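Local coordinates for protein titin (Homo sapiens, PDB 5JDD) that serves as a giant elastic protein of the muscle sarcomere, whose I-band region includes tandem immunoglobulin domains, at residues Val41-Lys44 / Lys48-Leu51. Sequence-based numbering, arbitrary orientation. Where two conformers were deposited one is given.
Sequences VEIK and KHRL
The backbone N-H of H49, beside that of K48, is held by S46 OG in an ST turn, which probably helps place the H49 side chain against I43 and K44. Serine suits the turn because its hydroxyl, one carbon from the main chain, can reach the N-H groups two and three residues ahead. No hydrogen bond crosses directly between 41-44 and 48-51. Instead, I43 CG2 lies over one face of the H49 imidazole, a CH-pi contact 4.0 Å from I43 CG2 to the ring centroid and 27° off the ring normal. K48 CG stands above the opposite face, 3.6 Å from the plane of the H49 ring; a flat imidazole can take an aliphatic group on each face. A hydrogen bond of H49 ND1 to a residue flanking the segments helps fix the ring's rotation.

In this immunoglobulin I-set domain the connection passes from strand 41-42 (C') of one sheet to the edge strand 49-54 (D) of the other. I43 points its side chain toward 48-51, crossing that of H49 at about a right angle: CG2 is anti to the backbone N (chi1 -64°, measured to CG1), and the branching offers this methyl to the ring while the side chain also packs on W36 and L60. K44 O makes a van der Waals contact with H49 CB at 3.6 Å. K44 starts its side chain away from 48-51 and is exposed, where a lysine's charged amine is at home. L51, two residues beyond H49, supplies apolar bulk to a partly buried place: in the conformer described, its CD1 meets I43 O at van der Waals distance, 3.9 Å, and its side chain also touches W36 and P45.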
loop_
_atom_site.group_PDB
_atom_site.type_symbol
_atom_site.label_atom_id
_atom_site.label_comp_id
_atom_site.label_asym_id
_atom_site.label_seq_id
_atom_site.Cartn_x
_atom_site.Cartn_y
_atom_site.Cartn_z
ATOM N N VAL A 41 29.256 15.044 -28.562
ATOM C CA VAL A 41 30.222 15.834 -27.813
ATOM C C VAL A 41 31.195 14.906 -27.096
ATOM O O VAL A 41 30.787 13.901 -26.507
ATOM C CB VAL A 41 29.535 16.773 -26.803
ATOM C CG1 VAL A 41 30.569 17.595 -26.052
ATOM C CG2 VAL A 41 28.569 17.691 -27.521
ATOM N N GLU A 42 32.479 15.241 -27.158
ATOM C CA GLU A 42 33.508 14.465 -26.474
ATOM C C GLU A 42 33.310 14.509 -24.960
ATOM O O GLU A 42 33.113 15.573 -24.372
ATOM C CB GLU A 42 34.889 15.002 -26.830
ATOM C CG GLU A 42 36.039 14.262 -26.159
ATOM C CD GLU A 42 37.394 14.794 -26.587
ATOM O OE1 GLU A 42 37.499 15.292 -27.730
ATOM O OE2 GLU A 42 38.341 14.733 -25.774
ATOM N N ILE A 43 33.360 13.338 -24.335
ATOM C CA ILE A 43 33.234 13.224 -22.887
ATOM C C ILE A 43 34.540 13.602 -22.184
ATOM O O ILE A 43 35.623 13.170 -22.579
ATOM C CB ILE A 43 32.798 11.803 -22.506
ATOM C CG1 ILE A 43 31.404 11.538 -23.087
ATOM C CG2 ILE A 43 32.809 11.616 -20.982
ATOM C CD1 ILE A 43 30.947 10.115 -22.967
ATOM N N LYS A 44 34.415 14.428 -21.150
ATOM C CA LYS A 44 35.533 14.864 -20.313
ATOM C C LYS A 44 35.393 14.223 -18.943
ATOM O O LYS A 44 34.268 13.927 -18.519
ATOM C CB LYS A 44 35.461 16.384 -20.118
ATOM C CG LYS A 44 35.589 17.215 -21.391
ATOM C CD LYS A 44 35.094 18.636 -21.169
ATOM C CE LYS A 44 33.574 18.678 -21.193
ATOM N NZ LYS A 44 33.027 20.033 -20.914
ATOM N N LYS A 48 30.598 12.906 -12.875
ATOM C CA LYS A 48 29.789 11.814 -13.433
ATOM C C LYS A 48 30.601 10.822 -14.283
ATOM O O LYS A 48 30.292 9.627 -14.326
ATOM C CB LYS A 48 28.622 12.377 -14.260
ATOM C CG LYS A 48 27.927 11.368 -15.182
ATOM C CD LYS A 48 26.581 10.908 -14.641
ATOM C CE LYS A 48 25.545 12.021 -14.690
ATOM N NZ LYS A 48 24.214 11.580 -14.184
ATOM N N HIS A 49 31.640 11.316 -14.953
ATOM C CA HIS A 49 32.380 10.498 -15.913
ATOM C C HIS A 49 33.821 10.269 -15.493
ATOM O O HIS A 49 34.547 11.215 -15.178
ATOM C CB HIS A 49 32.386 11.178 -17.283
ATOM C CG HIS A 49 31.026 11.532 -17.790
ATOM N ND1 HIS A 49 30.503 12.804 -17.696
ATOM C CD2 HIS A 49 30.079 10.779 -18.396
ATOM C CE1 HIS A 49 29.291 12.820 -18.224
ATOM N NE2 HIS A 49 29.009 11.602 -18.655
ATOM N N ARG A 50 34.239 9.011 -15.497
ATOM C CA ARG A 50 35.630 8.672 -15.265
ATOM C C ARG A 50 36.176 7.929 -16.469
ATOM O O ARG A 50 35.572 6.969 -16.953
ATOM C CB ARG A 50 35.774 7.784 -14.035
ATOM C CG ARG A 50 37.203 7.348 -13.756
ATOM C CD ARG A 50 37.337 6.730 -12.374
ATOM N NE ARG A 50 36.870 7.656 -11.349
ATOM C CZ ARG A 50 35.663 7.609 -10.797
ATOM N NH1 ARG A 50 34.802 6.667 -11.164
ATOM N NH2 ARG A 50 35.315 8.502 -9.879
ATOM N N LEU A 51 37.322 8.380 -16.949
ATOM C CA LEU A 51 38.006 7.748 -18.071
ATOM C C LEU A 51 39.222 7.026 -17.527
ATOM O O LEU A 51 40.094 7.647 -16.916
ATOM C CB LEU A 51 38.453 8.796 -19.088
ATOM C CG LEU A 51 37.354 9.646 -19.717
ATOM C CD1 LEU A 51 37.946 10.702 -20.640
ATOM C CD2 LEU A 51 36.419 8.747 -20.478
#